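Local coordinates for interferon-inducible protein AIM2 (Mus musculus, PDB 4JBM), which senses double-stranded DNA in the cytosol through its HIN domain and sets off assembly of the AIM2 inflammasome, leading to pyroptosis, at residues Gly114-Gln119 / Tyr130-Lys135; Lys157-Phe162 / Phe181-Lys186. All blocks are in the same frame, centred on the assembly; numbering follows the deposited sequence.

In the fold
Both contacts belong to the same curled beta sheet of the HIN domain, the one that forms its C-terminal OB fold, and their centres lie about 11 Å apart. Contact 1 is a hairpin crossing between strands 111-123 and 127-134; contact 2 pairs strand 157-160 with strand 181-185. Strands 111-123 and 157-160 are neighbours, so the sheet runs on from one contact to the other: Leu160 N lies 2.9 Å from Gly114 O and Ile158 N 2.9 Å from Phe116 O, both probable hydrogen bonds. Nearest atoms put contact 1 about 4 Å from the bound DNA, with Leu115 and Lys135 packing on phosphates, and contact 2 about 7 Å from it.

Contact 1: residues Gly114-Gln119 / Tyr130-Lys135; sequences GLFKVQ and YGIHDK
Strands 111-123 and 127-134 form a beta hairpin of the OB fold, and here Gly114-Gln119 and Tyr130-Lys135 cross steeply, their axes 119° apart, so that pairing is confined to a short patch. Val118 and Ile132 form an antiparallel non-hydrogen-bonded pair at its centre. Gln119 N gives a 2.8 Å hydrogen bond to Gly131 O, and His133 N bonds to Lys117 O at 3.0 Å.

On the face carrying Val118 and Ile132, Ile132 CD1 approaches the Phe116 ring obliquely, 3.7 Å from Phe116 CD1. Ile132 also packs on Ile158 of the neighbouring strand and on Met139 and Val141, which places this side in the barrel interior. CG2 of Val118 meets the edge of the Tyr130 ring.

On the face of Lys117 and His133 the imidazole lies between Lys117 CB and the Gln119 side chain, which approach it from opposite sides. Lys117 CB makes an off-centre CH-pi contact, 4.2 Å from the ring centroid, while Gln119 lays its CB 3.6 Å from His133 ND1 and turns its amide plane 26° from the ring. ND1 is buried here with no polar partner. Lys117 bends at its last two torsions, curling its ammonium back toward its own backbone, where one water accepts from both Lys117 N and NZ and donates to His133 O at 2.8 Å.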
loop_
_atom_site.group_PDB
_atom_site.type_symbol
_atom_site.label_atom_id
_atom_site.label_comp_id
_atom_site.label_asym_id
_atom_site.label_seq_id
_atom_site.Cartn_x
_atom_site.Cartn_y
_atom_site.Cartn_z
ATOM N N GLY A 114 4.481 -1.298 -2.652
ATOM C CA GLY A 114 5.632 -1.411 -3.527
ATOM C C GLY A 114 5.904 -2.802 -4.058
ATOM O O GLY A 114 5.185 -3.759 -3.755
ATOM N N LEU A 115 6.981 -2.903 -4.830
ATOM C CA LEU A 115 7.360 -4.131 -5.514
ATOM C C LEU A 115 8.740 -4.526 -5.036
ATOM O O LEU A 115 9.681 -3.751 -5.152
ATOM C CB LEU A 115 7.382 -3.902 -7.036
ATOM C CG LEU A 115 7.719 -5.137 -7.874
ATOM C CD1 LEU A 115 6.608 -6.203 -7.776
ATOM C CD2 LEU A 115 8.000 -4.752 -9.328
ATOM N N PHE A 116 8.874 -5.741 -4.517
ATOM C CA PHE A 116 10.115 -6.120 -3.863
ATOM C C PHE A 116 10.667 -7.453 -4.326
ATOM O O PHE A 116 9.937 -8.434 -4.402
ATOM C CB PHE A 116 9.925 -6.143 -2.340
ATOM C CG PHE A 116 9.468 -4.834 -1.761
ATOM C CD1 PHE A 116 10.391 -3.854 -1.412
ATOM C CD2 PHE A 116 8.123 -4.585 -1.545
ATOM C CE1 PHE A 116 9.983 -2.655 -0.848
ATOM C CE2 PHE A 116 7.695 -3.378 -0.984
ATOM C CZ PHE A 116 8.629 -2.408 -0.640
ATOM N N LYS A 117 11.966 -7.476 -4.618
ATOM C CA LYS A 117 12.665 -8.708 -4.947
ATOM C C LYS A 117 12.847 -9.504 -3.666
ATOM O O LYS A 117 13.267 -8.958 -2.637
ATOM C CB LYS A 117 14.048 -8.429 -5.549
ATOM C CG LYS A 117 14.069 -7.753 -6.915
ATOM C CD LYS A 117 15.502 -7.498 -7.346
ATOM C CE LYS A 117 16.153 -6.425 -6.476
ATOM N NZ LYS A 117 15.492 -5.083 -6.574
ATOM N N VAL A 118 12.526 -10.789 -3.734
ATOM C CA VAL A 118 12.737 -11.695 -2.619
ATOM C C VAL A 118 13.861 -12.701 -2.873
ATOM O O VAL A 118 13.892 -13.373 -3.908
ATOM C CB VAL A 118 11.432 -12.424 -2.223
ATOM C CG1 VAL A 118 10.649 -12.819 -3.449
ATOM C CG2 VAL A 118 11.728 -13.633 -1.333
ATOM N N GLN A 119 14.781 -12.786 -1.912
ATOM C CA GLN A 119 15.867 -13.759 -1.931
ATOM C C GLN A 119 15.554 -15.046 -1.138
ATOM O O GLN A 119 15.895 -16.136 -1.586
ATOM C CB GLN A 119 17.158 -13.123 -1.400
ATOM C CG GLN A 119 16.976 -12.370 -0.088
ATOM C CD GLN A 119 18.239 -11.683 0.388
ATOM O OE1 GLN A 119 19.237 -11.626 -0.329
ATOM N NE2 GLN A 119 18.197 -11.147 1.601
ATOM N N TYR A 130 9.448 -13.311 4.332
ATOM C CA TYR A 130 10.082 -13.136 3.038
ATOM C C TYR A 130 11.312 -12.263 3.193
ATOM O O TYR A 130 11.218 -11.102 3.586
ATOM C CB TYR A 130 9.104 -12.496 2.054
ATOM C CG TYR A 130 7.905 -13.365 1.711
ATOM C CD1 TYR A 130 7.958 -14.271 0.658
ATOM C CD2 TYR A 130 6.715 -13.260 2.419
ATOM C CE1 TYR A 130 6.862 -15.056 0.329
ATOM C CE2 TYR A 130 5.616 -14.037 2.098
ATOM C CZ TYR A 130 5.694 -14.933 1.055
ATOM O OH TYR A 130 4.603 -15.709 0.734
ATOM N N GLY A 131 12.477 -12.828 2.892
ATOM C CA GLY A 131 13.684 -12.031 2.875
ATOM C C GLY A 131 13.634 -11.236 1.587
ATOM O O GLY A 131 13.634 -11.806 0.504
ATOM N N ILE A 132 13.557 -9.918 1.702
ATOM C CA ILE A 132 13.537 -9.067 0.534
ATOM C C ILE A 132 14.809 -8.242 0.496
ATOM O O ILE A 132 15.448 -8.029 1.539
ATOM C CB ILE A 132 12.309 -8.128 0.498
ATOM C CG1 ILE A 132 12.362 -7.113 1.639
ATOM C CG2 ILE A 132 11.021 -8.920 0.536
ATOM C CD1 ILE A 132 11.307 -5.994 1.526
ATOM N N HIS A 133 15.177 -7.790 -0.704
ATOM C CA HIS A 133 16.432 -7.058 -0.862
ATOM C C HIS A 133 16.446 -6.036 -1.992
ATOM O O HIS A 133 15.761 -6.188 -3.014
ATOM C CB HIS A 133 17.598 -8.039 -1.052
ATOM C CG HIS A 133 17.625 -8.694 -2.397
ATOM N ND1 HIS A 133 16.809 -9.753 -2.722
ATOM C CD2 HIS A 133 18.363 -8.431 -3.504
ATOM C CE1 HIS A 133 17.045 -10.123 -3.969
ATOM N NE2 HIS A 133 17.978 -9.335 -4.466
ATOM N N ASP A 134 17.232 -4.985 -1.778
ATOM C CA ASP A 134 17.622 -4.060 -2.832
ATOM C C ASP A 134 19.084 -3.690 -2.592
ATOM O O ASP A 134 19.758 -4.348 -1.801
ATOM C CB ASP A 134 16.680 -2.846 -2.908
ATOM C CG ASP A 134 16.675 -2.000 -1.631
ATOM O OD1 ASP A 134 17.681 -1.986 -0.898
ATOM O OD2 ASP A 134 15.643 -1.351 -1.354
ATOM N N LYS A 135 19.580 -2.655 -3.260
ATOM C CA LYS A 135 20.984 -2.283 -3.102
ATOM C C LYS A 135 21.308 -1.583 -1.776
ATOM O O LYS A 135 22.475 -1.371 -1.459
ATOM C CB LYS A 135 21.450 -1.447 -4.302
ATOM C CG LYS A 135 21.569 -2.258 -5.586
ATOM C CD LYS A 135 22.171 -1.465 -6.733
ATOM C CE LYS A 135 23.056 -2.358 -7.585
ATOM N NZ LYS A 135 22.396 -3.657 -7.894
HETATM O O HOH W 1 13.639 -5.080 -4.453
#

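Contact 2: residues Lys157-Phe162 / Phe181-Lys186; sequences KIRLTF and FFKVIK
Six backbone hydrogen bonds join Lys157-Phe162 to Phe181-Lys186 as an antiparallel pair within the C-terminal OB fold, the two strand axes running 155° apart. Lys157 with Ile185, Arg159 with Lys183 and Thr161 with Phe181 are the hydrogen-bonded pairs, each closed by two N-H to O=C bonds; the shortest runs from Ile185 N to Lys157 O at 2.7 Å. Thr161 still makes both of its bonds to Phe181, although the chain is already turning a corner at Thr161 and Phe162.

The side chains of Ile158, Leu160, Phe182 and Val184 share one face. CG of Phe182 stands anti to the backbone nitrogen, and the ring leans across toward the partner strand. Ile158 CG2 comes obliquely onto its far end, 3.5 Å from Phe182 CZ, while Leu160 lies alongside and brings CD1 within 4.0 Å of Phe182 CD1. Tyr130 of the neighbouring hairpin also meets this ring, and Val143 packs on it. Ile158 and Leu160 are buried in the barrel interior, while Phe182 and Val184 are only partly covered and border Thr150 of a loop.

On the opposite face Thr161 and Phe181 run side by side, their CB atoms 3.7 Å apart. The Phe181 ring meets Phe15 edge-to-face, a contact with strand 4-16 of the other sheet. Arg159 and Lys183 also extend together, pointing the same way. Although both are cationic, with Arg159 NH1 and Lys183 NZ 4.5 Å apart, the aliphatic part of the lysine does the touching: Lys183 CD sits 3.4 Å above the guanidinium plane, offset toward the rim. The bend at chi3 of Arg159 (70°) turns the guanidinium toward Phe181, whose ring plane is inclined 41° to it, with Arg159 NH2 3.6 Å from Phe181 CE1.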
loop_
_atom_site.group_PDB
_atom_site.type_symbol
_atom_site.label_atom_id
_atom_site.label_comp_id
_atom_site.label_asym_id
_atom_site.label_seq_id
_atom_site.Cartn_x
_atom_site.Cartn_y
_atom_site.Cartn_z
ATOM N N LYS A 157 9.117 -11.756 -7.213
ATOM C CA LYS A 157 8.860 -10.502 -6.543
ATOM C C LYS A 157 7.531 -10.588 -5.820
ATOM O O LYS A 157 6.667 -11.398 -6.168
ATOM C CB LYS A 157 8.845 -9.340 -7.538
ATOM C CG LYS A 157 10.155 -9.117 -8.295
ATOM C CD LYS A 157 10.038 -7.883 -9.194
ATOM C CE LYS A 157 11.328 -7.593 -9.927
ATOM N NZ LYS A 157 11.470 -8.481 -11.096
ATOM N N ILE A 158 7.396 -9.773 -4.782
ATOM C CA ILE A 158 6.141 -9.625 -4.075
ATOM C C ILE A 158 5.677 -8.182 -4.194
ATOM O O ILE A 158 6.453 -7.245 -3.995
ATOM C CB ILE A 158 6.255 -10.050 -2.599
ATOM C CG1 ILE A 158 7.394 -9.314 -1.905
ATOM C CG2 ILE A 158 6.493 -11.532 -2.510
ATOM C CD1 ILE A 158 7.624 -9.779 -0.456
ATOM N N ARG A 159 4.420 -8.009 -4.571
ATOM C CA ARG A 159 3.797 -6.694 -4.619
ATOM C C ARG A 159 2.959 -6.547 -3.355
ATOM O O ARG A 159 1.994 -7.294 -3.145
ATOM C CB ARG A 159 2.959 -6.542 -5.887
ATOM C CG ARG A 159 2.562 -5.116 -6.259
ATOM C CD ARG A 159 1.490 -5.208 -7.316
ATOM N NE ARG A 159 0.261 -5.732 -6.724
ATOM C CZ ARG A 159 -0.820 -6.099 -7.402
ATOM N NH1 ARG A 159 -0.837 -6.055 -8.723
ATOM N NH2 ARG A 159 -1.877 -6.555 -6.750
ATOM N N LEU A 160 3.375 -5.599 -2.519
ATOM C CA LEU A 160 2.763 -5.298 -1.231
ATOM C C LEU A 160 1.844 -4.089 -1.356
ATOM O O LEU A 160 2.220 -3.076 -1.953
ATOM C CB LEU A 160 3.852 -4.980 -0.197
ATOM C CG LEU A 160 4.592 -6.097 0.550
ATOM C CD1 LEU A 160 4.970 -7.225 -0.370
ATOM C CD2 LEU A 160 5.829 -5.543 1.231
ATOM N N THR A 161 0.642 -4.199 -0.804
ATOM C CA THR A 161 -0.266 -3.057 -0.703
ATOM C C THR A 161 -0.738 -2.889 0.747
ATOM O O THR A 161 -1.292 -3.826 1.331
ATOM C CB THR A 161 -1.479 -3.209 -1.641
ATOM O OG1 THR A 161 -1.042 -3.640 -2.938
ATOM C CG2 THR A 161 -2.231 -1.896 -1.766
ATOM N N PHE A 162 -0.472 -1.720 1.331
ATOM C CA PHE A 162 -0.833 -1.425 2.717
ATOM C C PHE A 162 -0.193 -2.371 3.733
ATOM O O PHE A 162 -0.862 -2.891 4.620
ATOM C CB PHE A 162 -2.356 -1.406 2.905
ATOM C CG PHE A 162 -2.845 -0.401 3.922
ATOM C CD1 PHE A 162 -2.862 0.955 3.639
ATOM C CD2 PHE A 162 -3.314 -0.831 5.163
ATOM C CE1 PHE A 162 -3.327 1.872 4.570
ATOM C CE2 PHE A 162 -3.780 0.075 6.105
ATOM C CZ PHE A 162 -3.787 1.431 5.806
ATOM N N PHE A 181 -3.037 -6.095 1.120
ATOM C CA PHE A 181 -3.122 -6.925 -0.067
ATOM C C PHE A 181 -1.709 -7.434 -0.364
ATOM O O PHE A 181 -0.732 -6.697 -0.218
ATOM C CB PHE A 181 -3.666 -6.119 -1.244
ATOM C CG PHE A 181 -4.213 -6.965 -2.351
ATOM C CD1 PHE A 181 -3.367 -7.555 -3.274
ATOM C CD2 PHE A 181 -5.574 -7.153 -2.476
ATOM C CE1 PHE A 181 -3.869 -8.326 -4.301
ATOM C CE2 PHE A 181 -6.086 -7.926 -3.494
ATOM C CZ PHE A 181 -5.230 -8.514 -4.411
ATOM N N PHE A 182 -1.600 -8.682 -0.802
ATOM C CA PHE A 182 -0.304 -9.275 -1.087
ATOM C C PHE A 182 -0.415 -10.051 -2.383
ATOM O O PHE A 182 -1.391 -10.769 -2.588
ATOM C CB PHE A 182 0.109 -10.208 0.055
ATOM C CG PHE A 182 1.371 -10.985 -0.202
ATOM C CD1 PHE A 182 2.602 -10.433 0.097
ATOM C CD2 PHE A 182 1.324 -12.274 -0.715
ATOM C CE1 PHE A 182 3.765 -11.140 -0.120
ATOM C CE2 PHE A 182 2.488 -12.990 -0.938
ATOM C CZ PHE A 182 3.709 -12.421 -0.637
ATOM N N LYS A 183 0.575 -9.906 -3.259
ATOM C CA LYS A 183 0.571 -10.645 -4.520
ATOM C C LYS A 183 1.964 -11.132 -4.896
ATOM O O LYS A 183 2.944 -10.426 -4.721
ATOM C CB LYS A 183 0.008 -9.782 -5.653
ATOM C CG LYS A 183 -0.200 -10.547 -6.956
ATOM C CD LYS A 183 -0.900 -9.709 -8.020
ATOM C CE LYS A 183 -1.473 -10.602 -9.115
ATOM N NZ LYS A 183 -2.730 -10.050 -9.688
ATOM N N VAL A 184 2.049 -12.341 -5.436
ATOM C CA VAL A 184 3.331 -12.855 -5.893
ATOM C C VAL A 184 3.460 -12.599 -7.387
ATOM O O VAL A 184 2.589 -12.994 -8.172
ATOM C CB VAL A 184 3.499 -14.361 -5.596
ATOM C CG1 VAL A 184 4.648 -14.934 -6.407
ATOM C CG2 VAL A 184 3.738 -14.582 -4.117
ATOM N N ILE A 185 4.546 -11.927 -7.768
ATOM C CA ILE A 185 4.836 -11.652 -9.168
ATOM C C ILE A 185 5.974 -12.568 -9.576
ATOM O O ILE A 185 7.113 -12.381 -9.154
ATOM C CB ILE A 185 5.258 -10.185 -9.401
ATOM C CG1 ILE A 185 4.283 -9.225 -8.710
ATOM C CG2 ILE A 185 5.326 -9.887 -10.891
ATOM C CD1 ILE A 185 2.914 -9.156 -9.365
ATOM N N LYS A 186 5.657 -13.571 -10.387
ATOM C CA LYS A 186 6.621 -14.614 -10.703
ATOM C C LYS A 186 7.582 -14.172 -11.797
ATOM O O LYS A 186 7.177 -13.556 -12.784
ATOM C CB LYS A 186 5.909 -15.901 -11.126
ATOM C CG LYS A 186 5.072 -16.540 -10.037
ATOM C CD LYS A 186 4.756 -17.988 -10.365
ATOM C CE LYS A 186 6.016 -18.835 -10.363
ATOM N NZ LYS A 186 6.695 -18.820 -9.036
#